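Local coordinates for protein succinylglutamate desuccinylase/aspartoacylase (Shewanella frigidimarina, PDB 3LWU) that binds a zinc ion and probably acts as a hydrolase of the succinylglutamate desuccinylase/aspartoacylase family, at residues A136-L141 with F147-S152; P217-I222 with F386-S391; Q240-A245 with S253-A258; K311-P316 with Q353-P358. All coordinates share one frame; numbering follows the deposited sequence. Where two conformers were deposited one is given.

Contact 1: residues A136-L141 with F147-S152; sequences AEHQHL and FCAYRS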
loop_
_atom_site.group_PDB
_atom_site.type_symbol
_atom_site.label_atom_id
_atom_site.label_comp_id
_atom_site.label_asym_id
_atom_site.label_seq_id
_atom_site.Cartn_x
_atom_site.Cartn_y
_atom_site.Cartn_z
ATOM N N ALA A 136 35.285 -17.758 30.913
ATOM C CA ALA A 136 36.348 -17.639 31.912
ATOM C C ALA A 136 35.799 -17.183 33.266
ATOM O O ALA A 136 36.203 -17.714 34.297
ATOM C CB ALA A 136 37.482 -16.695 31.409
ATOM N N GLU A 137 34.841 -16.252 33.253
ATOM C CA GLU A 137 34.234 -15.735 34.497
ATOM C C GLU A 137 33.239 -16.696 35.158
ATOM O O GLU A 137 32.847 -16.503 36.311
ATOM C CB GLU A 137 33.530 -14.390 34.233
ATOM C CG GLU A 137 34.400 -13.166 34.541
ATOM C CD GLU A 137 34.030 -11.948 33.706
ATOM O OE1 GLU A 137 32.820 -11.604 33.635
ATOM O OE2 GLU A 137 34.958 -11.340 33.117
ATOM N N HIS A 138 32.803 -17.716 34.428
ATOM C CA HIS A 138 31.745 -18.603 34.932
ATOM C C HIS A 138 32.053 -20.114 34.834
ATOM O O HIS A 138 31.205 -20.923 35.182
ATOM C CB HIS A 138 30.428 -18.297 34.219
ATOM C CG HIS A 138 29.938 -16.884 34.376
ATOM N ND1 HIS A 138 30.270 -15.879 33.492
ATOM C CD2 HIS A 138 29.095 -16.327 35.279
ATOM C CE1 HIS A 138 29.662 -14.762 33.849
ATOM N NE2 HIS A 138 28.946 -15.004 34.930
ATOM N N GLN A 139 33.266 -20.481 34.413
ATOM C CA GLN A 139 33.663 -21.900 34.231
ATOM C C GLN A 139 33.565 -22.740 35.514
ATOM O O GLN A 139 33.311 -23.942 35.460
ATOM C CB GLN A 139 35.093 -22.009 33.647
ATOM C CG GLN A 139 36.248 -21.797 34.670
ATOM C CD GLN A 139 37.636 -21.554 34.010
ATOM O OE1 GLN A 139 38.530 -22.379 34.130
ATOM N NE2 GLN A 139 37.807 -20.412 33.332
ATOM N N HIS A 140 33.780 -22.101 36.658
ATOM C CA HIS A 140 33.741 -22.775 37.976
ATOM C C HIS A 140 32.345 -23.319 38.340
ATOM O O HIS A 140 32.227 -24.202 39.191
ATOM C CB HIS A 140 34.198 -21.799 39.075
ATOM C CG HIS A 140 33.442 -20.498 39.062
ATOM N ND1 HIS A 140 32.278 -20.301 39.779
ATOM C CD2 HIS A 140 33.655 -19.348 38.365
ATOM C CE1 HIS A 140 31.826 -19.077 39.551
ATOM N NE2 HIS A 140 32.636 -18.484 38.689
ATOM N N LEU A 141 31.300 -22.758 37.730
ATOM C CA LEU A 141 29.919 -23.208 37.953
ATOM C C LEU A 141 29.693 -24.623 37.376
ATOM O O LEU A 141 30.362 -25.013 36.416
ATOM C CB LEU A 141 28.933 -22.220 37.301
ATOM C CG LEU A 141 28.848 -20.762 37.806
ATOM C CD1 LEU A 141 27.779 -19.987 36.977
ATOM C CD2 LEU A 141 28.568 -20.661 39.320
ATOM N N PHE A 147 24.418 -22.783 32.754
ATOM C CA PHE A 147 23.257 -22.541 31.899
ATOM C C PHE A 147 22.299 -21.501 32.505
ATOM O O PHE A 147 21.818 -20.606 31.778
ATOM C CB PHE A 147 22.508 -23.840 31.530
ATOM C CG PHE A 147 23.392 -24.931 30.903
ATOM C CD1 PHE A 147 24.580 -24.617 30.230
ATOM C CD2 PHE A 147 23.014 -26.279 30.986
ATOM C CE1 PHE A 147 25.374 -25.625 29.668
ATOM C CE2 PHE A 147 23.809 -27.294 30.419
ATOM C CZ PHE A 147 24.991 -26.958 29.760
ATOM N N CYS A 148 22.048 -21.575 33.811
ATOM C CA CYS A 148 21.189 -20.586 34.471
ATOM C C CYS A 148 21.768 -19.177 34.402
ATOM O O CYS A 148 21.052 -18.219 34.083
ATOM C CB CYS A 148 20.950 -20.956 35.928
ATOM S SG CYS A 148 19.994 -19.729 36.831
ATOM N N ALA A 149 23.067 -19.024 34.686
ATOM C CA ALA A 149 23.698 -17.692 34.574
ATOM C C ALA A 149 23.617 -17.137 33.153
ATOM O O ALA A 149 23.280 -15.969 32.930
ATOM C CB ALA A 149 25.137 -17.727 35.021
ATOM N N TYR A 150 23.916 -17.995 32.188
ATOM C CA TYR A 150 23.908 -17.621 30.788
ATOM C C TYR A 150 22.532 -17.176 30.333
ATOM O O TYR A 150 22.439 -16.246 29.574
ATOM C CB TYR A 150 24.374 -18.788 29.920
ATOM C CG TYR A 150 24.890 -18.418 28.549
ATOM C CD1 TYR A 150 26.090 -17.741 28.406
ATOM C CD2 TYR A 150 24.227 -18.811 27.398
ATOM C CE1 TYR A 150 26.598 -17.404 27.144
ATOM C CE2 TYR A 150 24.730 -18.485 26.122
ATOM C CZ TYR A 150 25.911 -17.781 26.018
ATOM O OH TYR A 150 26.442 -17.475 24.804
ATOM N N ARG A 151 21.483 -17.847 30.783
ATOM C CA ARG A 151 20.116 -17.473 30.442
ATOM C C ARG A 151 19.744 -16.124 31.051
ATOM O O ARG A 151 19.121 -15.294 30.369
ATOM C CB ARG A 151 19.103 -18.560 30.865
ATOM C CG ARG A 151 17.648 -18.152 30.822
ATOM C CD ARG A 151 16.716 -19.361 31.047
ATOM N NE ARG A 151 16.668 -20.245 29.865
ATOM C CZ ARG A 151 17.308 -21.419 29.748
ATOM N NH1 ARG A 151 18.046 -21.893 30.738
ATOM N NH2 ARG A 151 17.206 -22.131 28.622
ATOM N N SER A 152 20.103 -15.900 32.316
ATOM C CA SER A 152 19.865 -14.576 32.933
ATOM C C SER A 152 20.493 -13.453 32.136
ATOM O O SER A 152 19.894 -12.388 32.021
ATOM C CB SER A 152 20.424 -14.475 34.336
ATOM O OG SER A 152 19.931 -15.545 35.098
#
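Leu141 and His138 both lean on one methyl group, CB of Ala149 on helix 143-160. The apolar part is small. Leu141 CD1 lies 4.0 Å from Ala149 CB. CG of Leu141 stands opposite its own carbonyl carbon (chi1 -64°), and the fully extended second torsion sends CD1 out to the helix. His138 approaches the same methyl obliquely, with its CD2 atom 4.2 Å from Ala149 CB. That ring has a second support in Trp134: ND1 bonds to its carbonyl, and the two rings stack.

No hydrogen bond crosses between 136-141 and 147-152. Several polar groups bond within their own segment. A type I turn runs from His138 to Leu141, closed by Leu141 N to His138 O at 3.1 Å. Gln139 NE2 folds back to Ala136 O at 3.3 Å, meeting a lone pair in the carbonyl plane. His140 NE2 bonds to Glu137 O at 3.1 Å, but the bond is bent and comes in tilted from the carbonyl plane. On the helix, Cys148 O takes two donors, Ser152 N and Ser152 OG, from opposite faces of its plane. Arg250 reaches the carbonyls of Gln139 and Leu141 from outside the contact.

The contact joins helix 131-138 and the turn after it to helix 143-160, at the surface and away from the zinc. It is van der Waals packing, with about 77 Å² buried. The methyl contact gives little directional preference; Trp134, stacked on His138 and touching Ala149, adds an apolar bridge between the two segments.

Contact 2: residues P217-I222 with F386-S391; sequences PYTLII and FPLQPS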
loop_
_atom_site.group_PDB
_atom_site.type_symbol
_atom_site.label_atom_id
_atom_site.label_comp_id
_atom_site.label_asym_id
_atom_site.label_seq_id
_atom_site.Cartn_x
_atom_site.Cartn_y
_atom_site.Cartn_z
ATOM N N PRO A 217 6.713 -33.075 6.493
ATOM C CA PRO A 217 7.428 -33.909 5.525
ATOM C C PRO A 217 8.818 -33.399 5.132
ATOM O O PRO A 217 9.699 -34.210 4.883
ATOM C CB PRO A 217 6.497 -33.923 4.313
ATOM C CG PRO A 217 5.164 -33.528 4.851
ATOM C CD PRO A 217 5.453 -32.560 5.930
ATOM N N TYR A 218 9.028 -32.090 5.098
ATOM C CA TYR A 218 10.282 -31.548 4.621
ATOM C C TYR A 218 10.938 -30.627 5.630
ATOM O O TYR A 218 10.347 -29.646 6.067
ATOM C CB TYR A 218 10.096 -30.831 3.259
ATOM C CG TYR A 218 9.558 -31.740 2.207
ATOM C CD1 TYR A 218 10.390 -32.639 1.572
ATOM C CD2 TYR A 218 8.201 -31.754 1.877
ATOM C CE1 TYR A 218 9.909 -33.519 0.629
ATOM C CE2 TYR A 218 7.703 -32.681 0.934
ATOM C CZ TYR A 218 8.563 -33.535 0.325
ATOM O OH TYR A 218 8.137 -34.441 -0.622
ATOM N N THR A 219 12.197 -30.934 5.934
ATOM C CA THR A 219 13.030 -30.182 6.861
ATOM C C THR A 219 14.274 -29.582 6.174
ATOM O O THR A 219 15.004 -30.270 5.462
ATOM C CB THR A 219 13.555 -31.114 7.975
ATOM O OG1 THR A 219 12.446 -31.668 8.678
ATOM C CG2 THR A 219 14.463 -30.362 8.948
ATOM N N LEU A 220 14.508 -28.302 6.432
ATOM C CA LEU A 220 15.722 -27.612 6.035
ATOM C C LEU A 220 16.702 -27.611 7.214
ATOM O O LEU A 220 16.369 -27.154 8.307
ATOM C CB LEU A 220 15.399 -26.172 5.639
ATOM C CG LEU A 220 14.545 -26.127 4.379
ATOM C CD1 LEU A 220 13.667 -24.891 4.323
ATOM C CD2 LEU A 220 15.417 -26.251 3.167
ATOM N N ILE A 221 17.901 -28.115 6.986
ATOM C CA ILE A 221 18.900 -28.234 8.024
ATOM C C ILE A 221 19.742 -27.003 7.951
ATOM O O ILE A 221 20.432 -26.805 6.974
ATOM C CB ILE A 221 19.791 -29.490 7.823
ATOM C CG1 ILE A 221 18.905 -30.734 7.672
ATOM C CG2 ILE A 221 20.719 -29.644 8.987
ATOM C CD1 ILE A 221 19.650 -32.024 7.324
ATOM N N ILE A 222 19.682 -26.165 8.976
ATOM C CA ILE A 222 20.366 -24.882 8.955
ATOM C C ILE A 222 21.667 -24.902 9.802
ATOM O O ILE A 222 21.769 -25.633 10.781
ATOM C CB ILE A 222 19.414 -23.732 9.345
ATOM C CG1 ILE A 222 19.044 -23.758 10.825
ATOM C CG2 ILE A 222 18.115 -23.810 8.504
ATOM C CD1 ILE A 222 18.067 -22.645 11.233
ATOM N N PHE A 386 17.009 -35.950 0.630
ATOM C CA PHE A 386 17.227 -37.304 1.137
ATOM C C PHE A 386 16.255 -37.635 2.275
ATOM O O PHE A 386 15.767 -36.731 2.949
ATOM C CB PHE A 386 18.672 -37.443 1.637
ATOM C CG PHE A 386 19.125 -36.315 2.527
ATOM C CD1 PHE A 386 18.834 -36.320 3.883
ATOM C CD2 PHE A 386 19.858 -35.257 2.013
ATOM C CE1 PHE A 386 19.262 -35.280 4.710
ATOM C CE2 PHE A 386 20.305 -34.223 2.830
ATOM C CZ PHE A 386 19.992 -34.227 4.183
ATOM N N PRO A 387 15.965 -38.932 2.493
ATOM C CA PRO A 387 15.163 -39.313 3.661
ATOM C C PRO A 387 15.886 -38.984 4.967
ATOM O O PRO A 387 17.081 -39.177 5.057
ATOM C CB PRO A 387 15.003 -40.836 3.504
ATOM C CG PRO A 387 15.314 -41.113 2.048
ATOM C CD PRO A 387 16.380 -40.116 1.713
ATOM N N LEU A 388 15.157 -38.447 5.942
ATOM C CA LEU A 388 15.705 -38.133 7.265
ATOM C C LEU A 388 15.961 -39.415 8.003
ATOM O O LEU A 388 16.937 -39.534 8.757
ATOM C CB LEU A 388 14.695 -37.347 8.130
ATOM C CG LEU A 388 14.568 -35.830 8.032
ATOM C CD1 LEU A 388 13.648 -35.318 9.160
ATOM C CD2 LEU A 388 15.931 -35.161 8.089
ATOM N N GLN A 389 15.058 -40.363 7.787
ATOM C CA GLN A 389 14.914 -41.528 8.648
ATOM C C GLN A 389 14.866 -42.810 7.815
ATOM O O GLN A 389 13.961 -43.641 7.996
ATOM C CB GLN A 389 13.624 -41.357 9.480
ATOM C CG GLN A 389 13.849 -41.056 10.952
ATOM C CD GLN A 389 13.672 -42.284 11.797
ATOM O OE1 GLN A 389 12.637 -42.452 12.442
ATOM N NE2 GLN A 389 14.666 -43.179 11.773
ATOM N N PRO A 390 15.874 -43.006 6.939
ATOM C CA PRO A 390 15.781 -44.010 5.871
ATOM C C PRO A 390 15.345 -45.358 6.413
ATOM O O PRO A 390 15.911 -45.812 7.404
ATOM C CB PRO A 390 17.217 -44.095 5.329
ATOM C CG PRO A 390 17.909 -42.870 5.841
ATOM C CD PRO A 390 17.273 -42.589 7.157
ATOM N N SER A 391 14.334 -45.956 5.777
ATOM C CA SER A 391 13.745 -47.230 6.215
ATOM C C SER A 391 13.123 -48.001 5.042
ATOM O O SER A 391 12.451 -47.397 4.192
ATOM C CB SER A 391 12.670 -46.977 7.281
ATOM O OG SER A 391 12.315 -48.191 7.930
ATOM O OXT SER A 391 13.261 -49.224 4.930
#
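The Phe386 ring meets Ile221 at its edge. CD1 of Ile221 sits near the ring plane, 3.9 Å from Phe386 CZ and 4.2 Å from Phe386 CE1. Neither ring face takes part in the meeting of these two segments. CG of Phe386 lies between its backbone N and carbonyl carbon (chi1 47°). This turns the ring back to strand 218-222, although the side chain sets out from the backbone in the direction away from that strand. The two side chains cross at about a right angle.

Strand 303-306 runs between the two. It pairs in parallel with strand 218-222, through backbone bonds of Thr219 to Phe303 and Cys305, and antiparallel with strand 386-387. The contact thus joins side chains of strands that are not direct neighbours, in the alpha/beta fold of this zinc carboxypeptidase-like family.

Leu388 follows just after strand 386-387, and its side chain starts out toward 217-222. Its CD1 methyl lies 3.9 Å from Thr219 OG1, a van der Waals contact. These side chains also cross at roughly a right angle. Ala211 touches both of them, and Leu201 and Cys203 of strand 196-204 pack on the buried Thr219.

Contact 3: residues Q240-A245 with S253-A258; sequences QLTEYA and SVPVSA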
loop_
_atom_site.group_PDB
_atom_site.type_symbol
_atom_site.label_atom_id
_atom_site.label_comp_id
_atom_site.label_asym_id
_atom_site.label_seq_id
_atom_site.Cartn_x
_atom_site.Cartn_y
_atom_site.Cartn_z
ATOM N N GLN A 240 27.095 -21.390 20.219
ATOM C CA GLN A 240 28.420 -20.790 20.418
ATOM C C GLN A 240 29.030 -21.235 21.736
ATOM O O GLN A 240 30.191 -21.647 21.758
ATOM C CB GLN A 240 28.372 -19.259 20.414
ATOM C CG GLN A 240 28.171 -18.602 19.071
ATOM C CD GLN A 240 27.547 -17.192 19.229
ATOM O OE1 GLN A 240 27.773 -16.509 20.256
ATOM N NE2 GLN A 240 26.728 -16.772 18.238
ATOM N N LEU A 241 28.252 -21.149 22.820
ATOM C CA LEU A 241 28.749 -21.513 24.156
ATOM C C LEU A 241 29.199 -22.963 24.160
ATOM O O LEU A 241 30.280 -23.278 24.630
ATOM C CB LEU A 241 27.693 -21.296 25.229
ATOM C CG LEU A 241 27.997 -21.768 26.650
ATOM C CD1 LEU A 241 29.233 -21.109 27.230
ATOM C CD2 LEU A 241 26.808 -21.480 27.543
ATOM N N THR A 242 28.374 -23.840 23.611
ATOM C CA THR A 242 28.673 -25.267 23.588
ATOM C C THR A 242 29.948 -25.615 22.777
ATOM O O THR A 242 30.799 -26.362 23.273
ATOM C CB THR A 242 27.483 -26.085 23.024
ATOM O OG1 THR A 242 26.275 -25.725 23.706
ATOM C CG2 THR A 242 27.747 -27.584 23.178
ATOM N N GLU A 243 30.052 -25.119 21.539
ATOM C CA GLU A 243 31.252 -25.350 20.723
ATOM C C GLU A 243 32.467 -24.813 21.464
ATOM O O GLU A 243 33.519 -25.494 21.531
ATOM C CB GLU A 243 31.155 -24.703 19.332
ATOM C CG GLU A 243 30.177 -25.413 18.383
ATOM C CD GLU A 243 29.762 -24.552 17.193
ATOM O OE1 GLU A 243 30.515 -23.624 16.830
ATOM O OE2 GLU A 243 28.667 -24.787 16.619
ATOM N N TYR A 244 32.342 -23.623 22.057
ATOM C CA TYR A 244 33.465 -23.108 22.839
ATOM C C TYR A 244 33.799 -24.022 24.013
ATOM O O TYR A 244 34.953 -24.422 24.149
ATOM C CB TYR A 244 33.298 -21.658 23.314
ATOM C CG TYR A 244 34.569 -21.177 24.016
ATOM C CD1 TYR A 244 35.689 -20.765 23.276
ATOM C CD2 TYR A 244 34.660 -21.171 25.407
ATOM C CE1 TYR A 244 36.889 -20.354 23.923
ATOM C CE2 TYR A 244 35.821 -20.766 26.050
ATOM C CZ TYR A 244 36.932 -20.357 25.309
ATOM O OH TYR A 244 38.065 -19.955 25.989
ATOM N N ALA A 245 32.826 -24.372 24.842
ATOM C CA ALA A 245 33.111 -25.256 25.994
ATOM C C ALA A 245 33.786 -26.567 25.561
ATOM O O ALA A 245 34.784 -26.978 26.163
ATOM C CB ALA A 245 31.872 -25.547 26.797
ATOM N N SER A 253 25.641 -31.307 25.440
ATOM C CA SER A 253 24.858 -31.004 24.239
ATOM C C SER A 253 24.173 -29.636 24.368
ATOM O O SER A 253 23.937 -29.137 25.478
ATOM C CB SER A 253 23.845 -32.112 23.973
ATOM O OG SER A 253 23.122 -32.390 25.150
ATOM N N VAL A 254 23.854 -29.028 23.226
ATOM C CA VAL A 254 23.339 -27.673 23.230
ATOM C C VAL A 254 22.077 -27.668 24.125
ATOM O O VAL A 254 21.165 -28.456 23.904
ATOM C CB VAL A 254 23.064 -27.162 21.813
ATOM C CG1 VAL A 254 22.631 -25.693 21.858
ATOM C CG2 VAL A 254 24.318 -27.337 20.927
ATOM N N PRO A 255 22.058 -26.837 25.182
ATOM C CA PRO A 255 20.954 -26.855 26.154
ATOM C C PRO A 255 19.609 -26.320 25.637
ATOM O O PRO A 255 18.601 -26.549 26.260
ATOM C CB PRO A 255 21.453 -25.925 27.272
ATOM C CG PRO A 255 22.920 -25.767 27.030
ATOM C CD PRO A 255 23.097 -25.865 25.560
ATOM N N VAL A 256 19.593 -25.595 24.528
ATOM C CA VAL A 256 18.347 -25.048 24.015
ATOM C C VAL A 256 18.083 -25.639 22.639
ATOM O O VAL A 256 19.023 -25.973 21.902
ATOM C CB VAL A 256 18.391 -23.495 24.032
ATOM C CG1 VAL A 256 17.282 -22.890 23.241
ATOM C CG2 VAL A 256 18.328 -22.994 25.498
ATOM N N SER A 257 16.802 -25.827 22.351
ATOM C CA SER A 257 16.318 -26.229 21.040
ATOM C C SER A 257 15.433 -25.121 20.494
ATOM O O SER A 257 14.579 -24.629 21.217
ATOM C CB SER A 257 15.494 -27.528 21.160
ATOM O OG SER A 257 16.354 -28.634 21.407
ATOM N N ALA A 258 15.606 -24.749 19.222
ATOM C CA ALA A 258 14.696 -23.784 18.554
ATOM C C ALA A 258 14.376 -24.249 17.142
ATOM O O ALA A 258 15.253 -24.766 16.439
ATOM C CB ALA A 258 15.293 -22.407 18.539
#
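Thr242 OG1 is the polar atom at the centre of this contact, and Val254 and Pro255 close round it. Its hydrogen bond goes back along the helix to the carbonyl of Trp238. The hydroxyl stands beside the backbone N (chi1 -51°), which puts it within reach of that carbonyl one turn earlier. The partners across the contact are carbon atoms. Val254 CA lies 3.6 Å from Thr242 OG1, and Pro255 CD lies 3.7 Å from the same oxygen.

The rest of the contact is close packing. Val254 CG2 comes to Thr242 OG1 at 3.8 Å and to Thr242 CB at 4.0 Å, and the two side chains cross at about a right angle. Pro255 instead slides past Thr242 in the opposite direction. Thr242 CG2 faces the backbone of Ser253, 4.3 Å from its carbonyl carbon. No hydrogen bond joins the two segments. A valine in place of Thr242 would probably leave the Trp238 carbonyl without its hydroxyl partner and set a methyl against Val254 CA and Pro255 CD.

The neighbours are largely aromatic. Trp238 packs on Val254, Pro255 and Val256, and Phe252 touches Thr242.

Beyond Pro255 the chain enters strand 257-263, where Ser257 makes backbone bonds to Asp186 and Val188. The contact is thus a helix packed against the loop that leads from it into the next strand, a helix-to-strand connection of the alpha/beta catalytic domain.

Contact 4: residues K311-P316 with Q353-P358; sequences KKFHAP and QAISLP. With SO4 (sulfate ion), chain D.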
loop_
_atom_site.group_PDB
_atom_site.type_symbol
_atom_site.label_atom_id
_atom_site.label_comp_id
_atom_site.label_asym_id
_atom_site.label_seq_id
_atom_site.Cartn_x
_atom_site.Cartn_y
_atom_site.Cartn_z
ATOM N N LYS A 311 16.630 -23.483 -2.960
ATOM C CA LYS A 311 16.932 -22.464 -3.985
ATOM C C LYS A 311 15.724 -21.683 -4.384
ATOM O O LYS A 311 14.625 -22.227 -4.518
ATOM C CB LYS A 311 17.503 -23.123 -5.265
ATOM C CG LYS A 311 18.909 -23.763 -5.115
ATOM C CD LYS A 311 20.011 -22.684 -5.037
ATOM C CE LYS A 311 21.335 -23.171 -5.626
ATOM N NZ LYS A 311 22.053 -24.033 -4.638
ATOM N N LYS A 312 15.934 -20.393 -4.629
ATOM C CA LYS A 312 14.885 -19.526 -5.114
ATOM C C LYS A 312 14.934 -19.436 -6.630
ATOM O O LYS A 312 15.930 -19.033 -7.204
ATOM C CB LYS A 312 15.072 -18.130 -4.579
ATOM C CG LYS A 312 15.085 -17.985 -3.087
ATOM C CD LYS A 312 15.117 -16.475 -2.658
ATOM C CE LYS A 312 13.929 -15.683 -3.214
ATOM N NZ LYS A 312 12.656 -16.089 -2.585
ATOM N N PHE A 313 13.845 -19.784 -7.284
ATOM C CA PHE A 313 13.749 -19.609 -8.736
ATOM C C PHE A 313 13.006 -18.308 -9.051
ATOM O O PHE A 313 11.822 -18.173 -8.697
ATOM C CB PHE A 313 13.055 -20.811 -9.405
ATOM C CG PHE A 313 13.083 -20.758 -10.921
ATOM C CD1 PHE A 313 14.226 -21.067 -11.618
ATOM C CD2 PHE A 313 11.970 -20.380 -11.639
ATOM C CE1 PHE A 313 14.254 -21.013 -13.028
ATOM C CE2 PHE A 313 11.994 -20.324 -13.052
ATOM C CZ PHE A 313 13.128 -20.624 -13.733
ATOM N N HIS A 314 13.698 -17.380 -9.719
ATOM C CA HIS A 314 13.138 -16.070 -10.108
ATOM C C HIS A 314 12.609 -16.124 -11.525
ATOM O O HIS A 314 13.156 -16.825 -12.366
ATOM C CB HIS A 314 14.201 -14.974 -10.008
ATOM C CG HIS A 314 14.765 -14.819 -8.627
ATOM N ND1 HIS A 314 15.915 -15.455 -8.224
ATOM C CD2 HIS A 314 14.316 -14.134 -7.548
ATOM C CE1 HIS A 314 16.174 -15.145 -6.966
ATOM N NE2 HIS A 314 15.225 -14.344 -6.529
ATOM N N ALA A 315 11.512 -15.411 -11.777
ATOM C CA ALA A 315 10.947 -15.336 -13.102
ATOM C C ALA A 315 12.013 -14.910 -14.105
ATOM O O ALA A 315 12.611 -13.862 -13.955
ATOM C CB ALA A 315 9.685 -14.368 -13.137
ATOM N N PRO A 316 12.236 -15.708 -15.157
ATOM C CA PRO A 316 13.243 -15.306 -16.152
ATOM C C PRO A 316 12.702 -14.203 -17.069
ATOM O O PRO A 316 13.464 -13.523 -17.714
ATOM C CB PRO A 316 13.511 -16.611 -16.937
ATOM C CG PRO A 316 12.154 -17.310 -16.864
ATOM C CD PRO A 316 11.609 -16.996 -15.489
ATOM N N GLN A 353 4.852 -20.363 -22.810
ATOM C CA GLN A 353 6.161 -20.987 -22.668
ATOM C C GLN A 353 6.153 -21.820 -21.394
ATOM O O GLN A 353 5.840 -21.296 -20.307
ATOM C CB GLN A 353 7.269 -19.897 -22.648
ATOM C CG GLN A 353 8.693 -20.441 -22.447
ATOM C CD GLN A 353 9.813 -19.343 -22.320
ATOM O OE1 GLN A 353 9.590 -18.222 -21.841
ATOM N NE2 GLN A 353 11.008 -19.699 -22.750
ATOM N N ALA A 354 6.491 -23.108 -21.541
ATOM C CA ALA A 354 6.708 -24.024 -20.417
ATOM C C ALA A 354 8.087 -23.768 -19.874
ATOM O O ALA A 354 9.012 -23.670 -20.649
ATOM C CB ALA A 354 6.596 -25.523 -20.886
ATOM N N ILE A 355 8.234 -23.638 -18.566
ATOM C CA ILE A 355 9.547 -23.447 -17.960
ATOM C C ILE A 355 9.815 -24.659 -17.074
ATOM O O ILE A 355 8.980 -24.964 -16.214
ATOM C CB ILE A 355 9.618 -22.182 -17.043
ATOM C CG1 ILE A 355 9.324 -20.902 -17.817
ATOM C CG2 ILE A 355 11.030 -22.066 -16.390
ATOM C CD1 ILE A 355 10.324 -20.620 -18.922
ATOM N N SER A 356 10.954 -25.343 -17.262
ATOM C CA SER A 356 11.346 -26.446 -16.379
ATOM C C SER A 356 12.718 -26.201 -15.764
ATOM O O SER A 356 13.375 -25.228 -16.103
ATOM C CB SER A 356 11.365 -27.765 -17.145
ATOM O OG SER A 356 12.275 -27.695 -18.222
ATOM N N LEU A 357 13.143 -27.081 -14.854
ATOM C CA LEU A 357 14.444 -26.953 -14.172
ATOM C C LEU A 357 15.377 -28.043 -14.650
ATOM O O LEU A 357 14.918 -29.116 -15.047
ATOM C CB LEU A 357 14.285 -27.070 -12.655
ATOM C CG LEU A 357 13.434 -25.957 -12.059
ATOM C CD1 LEU A 357 13.344 -26.046 -10.541
ATOM C CD2 LEU A 357 13.960 -24.561 -12.497
ATOM N N PRO A 358 16.694 -27.782 -14.611
ATOM C CA PRO A 358 17.673 -28.786 -15.103
ATOM C C PRO A 358 18.024 -29.937 -14.127
ATOM O O PRO A 358 18.690 -30.883 -14.535
ATOM C CB PRO A 358 18.924 -27.945 -15.413
ATOM C CG PRO A 358 18.801 -26.746 -14.429
ATOM C CD PRO A 358 17.300 -26.456 -14.377
HETATM S S SO4 D . 16.889 -12.706 -3.428
HETATM O O1 SO4 D . 16.871 -13.581 -2.245
HETATM O O2 SO4 D . 15.660 -12.915 -4.209
HETATM O O3 SO4 D . 17.002 -11.301 -3.002
HETATM O O4 SO4 D . 18.061 -13.063 -4.232
#
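Leu357 and Ile355 pack on the ring of Phe313, and this apolar cluster carries the contact. CD2 of Leu357 lies over one face in a CH-pi contact, 4.0 Å from the centroid of the Phe313 ring and 29° off its normal. Ile355 CG2 comes to Phe313 CZ at 3.7 Å, obliquely to the ring. CG of Phe313 is trans to its backbone N (chi1 -173°), which carries the ring across to the other segment. Pro316 CG adds a looser touch to Ile355 CD1 at 4.3 Å. Phe166 of the second subunit meets Phe313 edge-to-face and also packs on Leu357.

The polar part is on the other side of strand 310-314. His314 NE2 donates to O2 of a sulfate ion at 2.8 Å, in the ring plane and fairly straight at 157°. Its ND1 bonds to the carbonyl of Phe166 of the second subunit. Lys312 lays its chain along the sulfate, CD 3.4 Å from sulfate O1, while its NZ pairs with Glu377. A leucine in place of His314 would probably leave both the sulfate oxygen and the Phe166 carbonyl without their partner.

The sulfate is probably from the crystallisation liquor. With both nitrogens bonded to acceptors, the imidazole is probably protonated. Chemically, the contact combines an apolar core between strands 310-314 and 352-356, members of different sheets, with polar links into the subunit interface.

In the fold
Contacts 1 and 3 form one cluster: their centres are 13 Å apart and they touch. Phe147 CE1 packs on Pro255 CG at 3.6 Å, and Tyr150 CD2 on Leu241 CD2 at 3.7 Å. Contact 2 does not touch contact 3, though their nearest atoms are about 6 Å apart (centres 22 Å) and strand 218-222 leads on to helix 230-247. Its nearest atoms lie about 7 Å from contact 4. Contacts 1 and 4 lie on opposite sides of the chain's centre, 50 Å between centres. All four are away from the zinc site of His63, Glu66 and His192. Contact 3 is linked to it through strand 257-263, which pairs in parallel with strand 187-194, home of His192.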